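Local coordinates for cysteine synthase 3 (Entamoeba histolytica, PDB 6KR5), which catalyses the pyridoxal-phosphate-dependent conversion of O-acetylserine and sulfide into cysteine and acetate, the last step of cysteine synthesis, at residues B[16-21]-B[95-100]; B[41-47]-B[298-304]; B[211-217]-B[251-257]. All blocks are in the same frame, centred on the assembly; numbering follows the deposited sequence.

Contact 1 of 3, residues B[16-21]-B[95-100]; sequences NILETI and QAGAVF
N16 and the 3-10 turn that follows it, residues 17-20, lie against the last turns of helix 88-100, joining the N-terminal region of this fold type II PLP enzyme to the helix that links strands 80-84 and 104-109 of the four-stranded parallel sheet. N16 itself only brushes the helix, its CG coming to V99 CG1, but its OD1 turns back to start the turn: it receives L18 N at 2.9 Å and E19 N, both weakly. I17 uses its two branches separately. CG2 meets V99 CG2 at 3.8 Å, whereas CG1, trans to the backbone N (chi1 -165°), lies across the end of Q95 and approaches OE1. I17 O accepts from T20 N and, at 2.8 Å, from T20 OG1, the hydroxyl arriving in the carbonyl plane on a lone pair.

L18 carries most of the contact on this side. Its backbone does not aim it at the helix, yet the two methyls reach it on different residues. CD1 rests over one face of the F100 ring, 4.0 Å from its centroid and 28° off the normal, as a CH-pi contact, and at the same time touches V99 CG1 at 3.8 Å. CD2 lies over the helix backbone at A96 CA and beside Q95 CG. F63 and I66 of helix 58-72 also pack here, against L18 and F100 respectively. The second subunit reaches the turn as well: its N7 donates to the T20 carbonyl and its I4 packs on F100, so this joint also borders the dimer interface. At the end of the segment I21 runs alongside the extended Q95 chain in the opposite sense. The Q95 amide is held by D59, with NE2 bonded to OD2, and I21 CD1 lies 3.8 Å from that same NE2.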
loop_
_atom_site.group_PDB
_atom_site.type_symbol
_atom_site.label_atom_id
_atom_site.label_comp_id
_atom_site.label_asym_id
_atom_site.label_seq_id
_atom_site.Cartn_x
_atom_site.Cartn_y
_atom_site.Cartn_z
ATOM N N ASN B 16 0.805 9.017 15.220
ATOM C CA ASN B 16 0.857 7.564 15.143
ATOM C C ASN B 16 0.222 7.173 13.820
ATOM O O ASN B 16 -0.336 8.014 13.108
ATOM C CB ASN B 16 0.133 6.907 16.312
ATOM C CG ASN B 16 -1.298 7.372 16.425
ATOM O OD1 ASN B 16 -2.114 7.108 15.546
ATOM N ND2 ASN B 16 -1.606 8.097 17.498
ATOM N N ILE B 17 0.289 5.877 13.512
ATOM C CA ILE B 17 -0.151 5.425 12.196
ATOM C C ILE B 17 -1.649 5.628 12.012
ATOM O O ILE B 17 -2.115 5.789 10.880
ATOM C CB ILE B 17 0.280 3.958 11.967
ATOM C CG1 ILE B 17 0.175 3.585 10.487
ATOM C CG2 ILE B 17 -0.505 2.975 12.848
ATOM C CD1 ILE B 17 1.089 4.395 9.605
ATOM N N LEU B 18 -2.434 5.636 13.097
ATOM C CA LEU B 18 -3.875 5.793 12.929
ATOM C C LEU B 18 -4.222 7.155 12.348
ATOM O O LEU B 18 -5.236 7.294 11.651
ATOM C CB LEU B 18 -4.592 5.591 14.262
ATOM C CG LEU B 18 -4.297 4.255 14.929
ATOM C CD1 LEU B 18 -5.200 4.101 16.145
ATOM C CD2 LEU B 18 -4.539 3.104 13.964
ATOM N N GLU B 19 -3.397 8.167 12.613
ATOM C CA GLU B 19 -3.668 9.503 12.096
ATOM C C GLU B 19 -3.449 9.613 10.596
ATOM O O GLU B 19 -3.831 10.632 10.012
ATOM C CB GLU B 19 -2.807 10.537 12.819
ATOM C CG GLU B 19 -3.165 10.636 14.296
ATOM C CD GLU B 19 -2.655 11.899 14.966
ATOM O OE1 GLU B 19 -1.695 12.517 14.468
ATOM O OE2 GLU B 19 -3.235 12.272 16.010
ATOM N N THR B 20 -2.833 8.612 9.963
ATOM C CA THR B 20 -2.698 8.605 8.508
ATOM C C THR B 20 -3.867 7.934 7.804
ATOM O O THR B 20 -3.887 7.907 6.570
ATOM C CB THR B 20 -1.406 7.909 8.046
ATOM O OG1 THR B 20 -1.505 6.494 8.243
ATOM C CG2 THR B 20 -0.178 8.449 8.764
ATOM N N ILE B 21 -4.831 7.395 8.550
ATOM C CA ILE B 21 -5.963 6.726 7.929
ATOM C C ILE B 21 -6.832 7.741 7.206
ATOM O O ILE B 21 -7.074 8.853 7.706
ATOM C CB ILE B 21 -6.774 5.968 8.991
ATOM C CG1 ILE B 21 -5.959 4.810 9.533
ATOM C CG2 ILE B 21 -8.112 5.465 8.427
ATOM C CD1 ILE B 21 -6.649 4.110 10.701
ATOM N N GLN B 95 -4.794 -3.471 13.225
ATOM C CA GLN B 95 -3.999 -2.246 13.210
ATOM C C GLN B 95 -4.427 -1.305 14.334
ATOM O O GLN B 95 -3.590 -0.817 15.114
ATOM C CB GLN B 95 -4.122 -1.566 11.848
ATOM C CG GLN B 95 -3.462 -0.196 11.798
ATOM C CD GLN B 95 -3.588 0.459 10.435
ATOM O OE1 GLN B 95 -2.600 0.616 9.697
ATOM N NE2 GLN B 95 -4.805 0.831 10.082
ATOM N N ALA B 96 -5.739 -1.061 14.456
ATOM C CA ALA B 96 -6.223 -0.139 15.477
ATOM C C ALA B 96 -6.023 -0.715 16.868
ATOM O O ALA B 96 -5.614 0.000 17.790
ATOM C CB ALA B 96 -7.692 0.204 15.235
ATOM N N GLY B 97 -6.246 -2.020 17.030
ATOM C CA GLY B 97 -6.063 -2.627 18.338
ATOM C C GLY B 97 -4.630 -2.527 18.828
ATOM O O GLY B 97 -4.381 -2.263 20.007
ATOM N N ALA B 98 -3.664 -2.718 17.923
ATOM C CA ALA B 98 -2.263 -2.640 18.324
ATOM C C ALA B 98 -1.911 -1.249 18.852
ATOM O O ALA B 98 -1.152 -1.117 19.818
ATOM C CB ALA B 98 -1.372 -3.022 17.141
ATOM N N VAL B 99 -2.452 -0.199 18.236
ATOM C CA VAL B 99 -2.078 1.153 18.642
ATOM C C VAL B 99 -2.865 1.595 19.870
ATOM O O VAL B 99 -2.312 2.233 20.778
ATOM C CB VAL B 99 -2.249 2.125 17.458
ATOM C CG1 VAL B 99 -1.914 3.529 17.888
ATOM C CG2 VAL B 99 -1.351 1.705 16.287
ATOM N N PHE B 100 -4.152 1.240 19.944
ATOM C CA PHE B 100 -4.935 1.572 21.130
ATOM C C PHE B 100 -4.579 0.703 22.325
ATOM O O PHE B 100 -4.978 1.030 23.449
ATOM C CB PHE B 100 -6.435 1.435 20.851
ATOM C CG PHE B 100 -7.019 2.576 20.076
ATOM C CD1 PHE B 100 -7.039 3.855 20.610
ATOM C CD2 PHE B 100 -7.579 2.370 18.825
ATOM C CE1 PHE B 100 -7.585 4.920 19.893
ATOM C CE2 PHE B 100 -8.133 3.429 18.103
ATOM C CZ PHE B 100 -8.138 4.701 18.636
#

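Contact 2 of 3, residues B[41-47]-B[298-304]; sequences NTKILVK and EGKTIVI
Two parallel neighbours in the six-stranded mixed sheet of this fold type II PLP enzyme, strands 43-48 and 301-306, pair here although some 250 residues separate them in the chain. The short segments run at 23° to each other, and a disulfide between C50 and C309 ties the chain together just beyond the far ends of the two strands. Five backbone hydrogen bonds make the pairing: K43 N to K300 O, I302 N to K43 O, L45 N to I302 O, I304 N to L45 O at 2.8 Å, and K47 N to I304 O. The fourth is the most bent of them, at 148°.

On the face carrying I44, V46, I302 and I304, the isoleucines I44 and I304 lie side by side and point the same way, with I44 CG2 against I304 CD1 at 3.6 Å. This face is covered by helix 279-292, whose A292 touches both I44 and I302. The other face carries K43, L45, T301 and V303. There L45 CD1 leans across T301 to meet its CG2 at 3.8 Å, and I13 of the second subunit packs on the same leucine. The K43 chain bends at chi2 and chi4, passing its CD over T301 OG1 and bringing NZ back to the carbonyl oxygen of N41 at 2.9 Å. K47 NZ instead leads away from the pair, to a salt bridge with E175.

Before the strands begin, side chains close the end. The N41 amide lies over G299, its ND2 3.4 Å from G299 CA, and stands nearly perpendicular to the carboxylate of E298, while its OD1 touches E298 CG. T42 CG2 packs toward I302 CD1; the other branch, OG1, beside the backbone N (chi1 -55°), accepts G299 N at 2.9 Å.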
loop_
_atom_site.group_PDB
_atom_site.type_symbol
_atom_site.label_atom_id
_atom_site.label_comp_id
_atom_site.label_asym_id
_atom_site.label_seq_id
_atom_site.Cartn_x
_atom_site.Cartn_y
_atom_site.Cartn_z
ATOM N N ASN B 41 -16.777 14.241 -22.248
ATOM C CA ASN B 41 -16.977 15.183 -21.153
ATOM C C ASN B 41 -17.449 14.508 -19.870
ATOM O O ASN B 41 -17.591 15.184 -18.848
ATOM C CB ASN B 41 -17.961 16.289 -21.559
ATOM C CG ASN B 41 -19.339 15.762 -21.898
ATOM O OD1 ASN B 41 -19.485 14.708 -22.519
ATOM N ND2 ASN B 41 -20.364 16.508 -21.504
ATOM N N THR B 42 -17.672 13.198 -19.889
ATOM C CA THR B 42 -17.996 12.467 -18.673
ATOM C C THR B 42 -16.715 12.173 -17.900
ATOM O O THR B 42 -15.695 11.800 -18.485
ATOM C CB THR B 42 -18.733 11.178 -19.032
ATOM O OG1 THR B 42 -19.876 11.502 -19.843
ATOM C CG2 THR B 42 -19.187 10.430 -17.776
ATOM N N LYS B 43 -16.758 12.367 -16.577
ATOM C CA LYS B 43 -15.569 12.254 -15.734
ATOM C C LYS B 43 -15.737 11.050 -14.821
ATOM O O LYS B 43 -16.721 10.971 -14.083
ATOM C CB LYS B 43 -15.354 13.519 -14.904
ATOM C CG LYS B 43 -15.146 14.792 -15.729
ATOM C CD LYS B 43 -16.232 15.820 -15.429
ATOM C CE LYS B 43 -15.907 17.176 -16.034
ATOM N NZ LYS B 43 -15.876 17.144 -17.522
ATOM N N ILE B 44 -14.782 10.124 -14.865
ATOM C CA ILE B 44 -14.848 8.899 -14.074
ATOM C C ILE B 44 -13.641 8.893 -13.148
ATOM O O ILE B 44 -12.496 8.799 -13.606
ATOM C CB ILE B 44 -14.889 7.637 -14.947
ATOM C CG1 ILE B 44 -16.077 7.708 -15.915
ATOM C CG2 ILE B 44 -15.042 6.405 -14.064
ATOM C CD1 ILE B 44 -15.745 8.230 -17.279
ATOM N N LEU B 45 -13.895 9.004 -11.846
ATOM C CA LEU B 45 -12.852 9.170 -10.844
ATOM C C LEU B 45 -12.861 7.980 -9.905
ATOM O O LEU B 45 -13.936 7.502 -9.524
ATOM C CB LEU B 45 -13.061 10.452 -10.033
ATOM C CG LEU B 45 -13.337 11.711 -10.845
ATOM C CD1 LEU B 45 -13.616 12.867 -9.875
ATOM C CD2 LEU B 45 -12.160 12.014 -11.768
ATOM N N VAL B 46 -11.674 7.518 -9.511
ATOM C CA VAL B 46 -11.546 6.381 -8.605
ATOM C C VAL B 46 -10.942 6.847 -7.289
ATOM O O VAL B 46 -9.940 7.574 -7.271
ATOM C CB VAL B 46 -10.722 5.237 -9.231
ATOM C CG1 VAL B 46 -11.536 4.551 -10.316
ATOM C CG2 VAL B 46 -9.376 5.719 -9.777
ATOM N N LYS B 47 -11.547 6.419 -6.182
ATOM C CA LYS B 47 -11.062 6.753 -4.847
ATOM C C LYS B 47 -10.270 5.564 -4.323
ATOM O O LYS B 47 -10.818 4.470 -4.176
ATOM C CB LYS B 47 -12.214 7.092 -3.903
ATOM C CG LYS B 47 -11.709 7.606 -2.556
ATOM C CD LYS B 47 -12.755 8.383 -1.800
ATOM C CE LYS B 47 -12.196 8.901 -0.476
ATOM N NZ LYS B 47 -11.117 9.935 -0.583
ATOM N N GLU B 298 -24.250 11.654 -19.495
ATOM C CA GLU B 298 -23.226 12.424 -20.193
ATOM C C GLU B 298 -22.828 13.649 -19.378
ATOM O O GLU B 298 -23.685 14.373 -18.862
ATOM C CB GLU B 298 -23.735 12.852 -21.572
ATOM C CG GLU B 298 -22.779 13.764 -22.327
ATOM C CD GLU B 298 -23.347 14.232 -23.657
ATOM O OE1 GLU B 298 -24.229 13.538 -24.202
ATOM O OE2 GLU B 298 -22.907 15.290 -24.157
ATOM N N GLY B 299 -21.517 13.854 -19.230
ATOM C CA GLY B 299 -20.991 15.010 -18.533
ATOM C C GLY B 299 -20.976 14.909 -17.024
ATOM O O GLY B 299 -20.497 15.840 -16.360
ATOM N N LYS B 300 -21.484 13.822 -16.455
ATOM C CA LYS B 300 -21.560 13.724 -15.010
ATOM C C LYS B 300 -20.205 13.344 -14.423
ATOM O O LYS B 300 -19.313 12.854 -15.118
ATOM C CB LYS B 300 -22.622 12.708 -14.590
ATOM C CG LYS B 300 -24.056 13.216 -14.792
ATOM C CD LYS B 300 -25.098 12.321 -14.140
ATOM C CE LYS B 300 -26.498 12.882 -14.383
ATOM N NZ LYS B 300 -27.558 12.067 -13.726
ATOM N N THR B 301 -20.060 13.602 -13.123
ATOM C CA THR B 301 -18.882 13.209 -12.357
ATOM C C THR B 301 -19.236 11.951 -11.573
ATOM O O THR B 301 -20.065 11.988 -10.657
ATOM C CB THR B 301 -18.419 14.329 -11.428
ATOM O OG1 THR B 301 -17.993 15.448 -12.213
ATOM C CG2 THR B 301 -17.239 13.863 -10.577
ATOM N N ILE B 302 -18.605 10.843 -11.939
ATOM C CA ILE B 302 -18.891 9.524 -11.388
ATOM C C ILE B 302 -17.703 9.117 -10.526
ATOM O O ILE B 302 -16.571 9.053 -11.022
ATOM C CB ILE B 302 -19.140 8.513 -12.517
ATOM C CG1 ILE B 302 -20.377 8.928 -13.315
ATOM C CG2 ILE B 302 -19.288 7.104 -11.977
ATOM C CD1 ILE B 302 -20.435 8.343 -14.693
ATOM N N VAL B 303 -17.951 8.857 -9.240
ATOM C CA VAL B 303 -16.904 8.509 -8.280
ATOM C C VAL B 303 -17.058 7.042 -7.911
ATOM O O VAL B 303 -18.147 6.606 -7.527
ATOM C CB VAL B 303 -16.965 9.388 -7.019
ATOM C CG1 VAL B 303 -15.972 8.881 -5.961
ATOM C CG2 VAL B 303 -16.677 10.842 -7.368
ATOM N N ILE B 304 -15.963 6.292 -7.990
ATOM C CA ILE B 304 -15.977 4.849 -7.782
ATOM C C ILE B 304 -15.026 4.532 -6.635
ATOM O O ILE B 304 -13.843 4.877 -6.700
ATOM C CB ILE B 304 -15.557 4.099 -9.055
ATOM C CG1 ILE B 304 -16.352 4.601 -10.268
ATOM C CG2 ILE B 304 -15.744 2.597 -8.899
ATOM C CD1 ILE B 304 -15.914 3.932 -11.549
#

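Contact 3 of 3, residues B[211-217]-B[251-257]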
loop_
_atom_site.group_PDB
_atom_site.type_symbol
_atom_site.label_atom_id
_atom_site.label_comp_id
_atom_site.label_asym_id
_atom_site.label_seq_id
_atom_site.Cartn_x
_atom_site.Cartn_y
_atom_site.Cartn_z
ATOM N N VAL B 211 -27.527 13.269 -5.788
ATOM C CA VAL B 211 -26.460 12.300 -6.014
ATOM C C VAL B 211 -27.081 10.916 -6.122
ATOM O O VAL B 211 -27.894 10.519 -5.277
ATOM C CB VAL B 211 -25.412 12.364 -4.890
ATOM C CG1 VAL B 211 -24.481 11.143 -4.938
ATOM C CG2 VAL B 211 -24.607 13.642 -4.990
ATOM N N LYS B 212 -26.727 10.193 -7.181
ATOM C CA LYS B 212 -27.203 8.837 -7.412
ATOM C C LYS B 212 -26.260 7.850 -6.731
ATOM O O LYS B 212 -25.041 7.954 -6.877
ATOM C CB LYS B 212 -27.278 8.554 -8.913
ATOM C CG LYS B 212 -27.823 7.186 -9.268
ATOM C CD LYS B 212 -27.815 6.963 -10.778
ATOM C CE LYS B 212 -28.472 5.637 -11.141
ATOM N NZ LYS B 212 -28.419 5.404 -12.620
ATOM N N VAL B 213 -26.826 6.905 -5.988
ATOM C CA VAL B 213 -26.060 5.901 -5.256
ATOM C C VAL B 213 -26.209 4.564 -5.971
ATOM O O VAL B 213 -27.324 4.043 -6.097
ATOM C CB VAL B 213 -26.525 5.810 -3.798
ATOM C CG1 VAL B 213 -25.830 4.648 -3.096
ATOM C CG2 VAL B 213 -26.238 7.130 -3.093
ATOM N N VAL B 214 -25.091 3.997 -6.421
ATOM C CA VAL B 214 -25.091 2.737 -7.157
ATOM C C VAL B 214 -24.396 1.678 -6.307
ATOM O O VAL B 214 -23.202 1.800 -6.011
ATOM C CB VAL B 214 -24.398 2.886 -8.519
ATOM C CG1 VAL B 214 -24.343 1.548 -9.246
ATOM C CG2 VAL B 214 -25.115 3.941 -9.373
ATOM N N ALA B 215 -25.130 0.632 -5.934
ATOM C CA ALA B 215 -24.562 -0.503 -5.217
ATOM C C ALA B 215 -24.210 -1.607 -6.208
ATOM O O ALA B 215 -24.957 -1.851 -7.160
ATOM C CB ALA B 215 -25.552 -1.033 -4.175
ATOM N N VAL B 216 -23.085 -2.288 -5.973
ATOM C CA VAL B 216 -22.578 -3.324 -6.867
ATOM C C VAL B 216 -22.472 -4.639 -6.109
ATOM O O VAL B 216 -21.997 -4.673 -4.968
ATOM C CB VAL B 216 -21.208 -2.919 -7.450
ATOM C CG1 VAL B 216 -20.653 -3.978 -8.414
ATOM C CG2 VAL B 216 -21.314 -1.560 -8.119
ATOM N N GLU B 217 -22.921 -5.720 -6.735
ATOM C CA GLU B 217 -22.856 -7.031 -6.109
ATOM C C GLU B 217 -22.541 -8.075 -7.180
ATOM O O GLU B 217 -22.716 -7.814 -8.370
ATOM C CB GLU B 217 -24.165 -7.368 -5.375
ATOM C CG GLU B 217 -25.409 -7.407 -6.244
ATOM C CD GLU B 217 -26.658 -7.821 -5.458
ATOM O OE1 GLU B 217 -26.542 -8.165 -4.261
ATOM O OE2 GLU B 217 -27.752 -7.810 -6.054
ATOM N N VAL B 251 -30.219 3.557 -1.699
ATOM C CA VAL B 251 -29.614 3.061 -2.931
ATOM C C VAL B 251 -30.566 3.294 -4.096
ATOM O O VAL B 251 -31.749 2.937 -4.024
ATOM C CB VAL B 251 -29.262 1.571 -2.800
ATOM C CG1 VAL B 251 -28.736 1.018 -4.114
ATOM C CG2 VAL B 251 -28.264 1.367 -1.661
ATOM N N ASP B 252 -30.048 3.865 -5.178
ATOM C CA ASP B 252 -30.857 4.174 -6.348
ATOM C C ASP B 252 -30.801 3.112 -7.433
ATOM O O ASP B 252 -31.738 3.015 -8.238
ATOM C CB ASP B 252 -30.410 5.509 -6.939
ATOM C CG ASP B 252 -30.606 6.633 -5.975
ATOM O OD1 ASP B 252 -31.769 6.840 -5.569
ATOM O OD2 ASP B 252 -29.606 7.271 -5.582
ATOM N N GLU B 253 -29.741 2.315 -7.476
ATOM C CA GLU B 253 -29.569 1.310 -8.515
ATOM C C GLU B 253 -28.650 0.228 -7.974
ATOM O O GLU B 253 -27.666 0.534 -7.291
ATOM C CB GLU B 253 -28.977 1.922 -9.793
ATOM C CG GLU B 253 -28.621 0.913 -10.881
ATOM C CD GLU B 253 -27.799 1.526 -12.003
ATOM O OE1 GLU B 253 -27.268 2.644 -11.812
ATOM O OE2 GLU B 253 -27.677 0.889 -13.072
ATOM N N ILE B 254 -28.986 -1.025 -8.262
ATOM C CA ILE B 254 -28.112 -2.159 -7.977
ATOM C C ILE B 254 -27.601 -2.698 -9.305
ATOM O O ILE B 254 -28.393 -3.074 -10.177
ATOM C CB ILE B 254 -28.841 -3.259 -7.192
ATOM C CG1 ILE B 254 -29.448 -2.688 -5.908
ATOM C CG2 ILE B 254 -27.885 -4.413 -6.901
ATOM C CD1 ILE B 254 -30.633 -3.484 -5.371
ATOM N N THR B 255 -26.279 -2.758 -9.460
ATOM C CA THR B 255 -25.687 -3.272 -10.689
ATOM C C THR B 255 -24.949 -4.567 -10.398
ATOM O O THR B 255 -23.917 -4.540 -9.711
ATOM C CB THR B 255 -24.738 -2.248 -11.306
ATOM O OG1 THR B 255 -25.476 -1.060 -11.623
ATOM C CG2 THR B 255 -24.108 -2.798 -12.584
ATOM N N PRO B 256 -25.446 -5.708 -10.861
ATOM C CA PRO B 256 -24.709 -6.962 -10.694
ATOM C C PRO B 256 -23.564 -7.043 -11.687
ATOM O O PRO B 256 -23.681 -6.609 -12.837
ATOM C CB PRO B 256 -25.767 -8.032 -10.986
ATOM C CG PRO B 256 -26.689 -7.366 -11.958
ATOM C CD PRO B 256 -26.730 -5.905 -11.560
ATOM N N ILE B 257 -22.452 -7.623 -11.240
ATOM C CA ILE B 257 -21.261 -7.780 -12.069
ATOM C C ILE B 257 -20.808 -9.232 -11.979
ATOM O O ILE B 257 -20.665 -9.780 -10.878
ATOM C CB ILE B 257 -20.126 -6.824 -11.639
ATOM C CG1 ILE B 257 -20.507 -5.353 -11.862
ATOM C CG2 ILE B 257 -18.822 -7.170 -12.362
ATOM C CD1 ILE B 257 -20.576 -4.912 -13.358
#
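V251 folds over A215, its CG1 filling the shallow place above the small side chain at 3.8 Å from A215 CB, while its other methyl, CG2, comes near V213 CG1. Strands 212-218 and 253-257 run parallel here, and their register slips by one residue at D252. The V213 carbonyl consequently takes two amides, D252 N at 2.9 Å and the more distant E253 N, and the D252 side chain reaches across so that OD2 accepts V213 N at 2.8 Å through its anti lone pair. K205 adds a salt bridge to that oxygen.

V214, V216, E253 and T255 share the other face. From the strand's end the extended K212 chain slants over to E253, where NZ, above the carboxylate plane, makes a salt bridge to OE1 at 3.1 Å and another to E291; K294 also pairs with the glutamate. V214 lies alongside E253, presenting CG2 to OE1, and puts CG1 against T255 OG1. V216 CG1 touches both T255 O and I257 CG1, 3.7 Å from the latter. Back on the A215 face, I254 CG2 lies against E217, 3.5 Å from OE2, a carboxylate anchored by L224 and S225.

Strand 253-257 is outermost, within this chain, in the six-stranded mixed sheet of the type II fold, and strand 186-190 flanks 212-218 on its other side. Helix 195-207 covers V213, A215 and V251, while helix 279-292 covers V216, T255 and I257.

Contacts 2 and 3 belong to the same six-stranded sheet, with strand 186-190 bridging 301-306 and 212-218; their centres lie 15 Å apart and their nearest atoms about 6 Å. Helix 279-292 packs against side chains of both. Contact 1 is remote, its centre 32 Å from either of the others, and it lies across the chain's centre from contact 3. None lies at the cofactor itself: the side chains of A215, I304 and Q95 are about 9, 11 and 13 Å from the bound PLP. Along the sequence contact 3 is nested within the loop that contact 2 closes, whereas contacts 1 and 2 interleave.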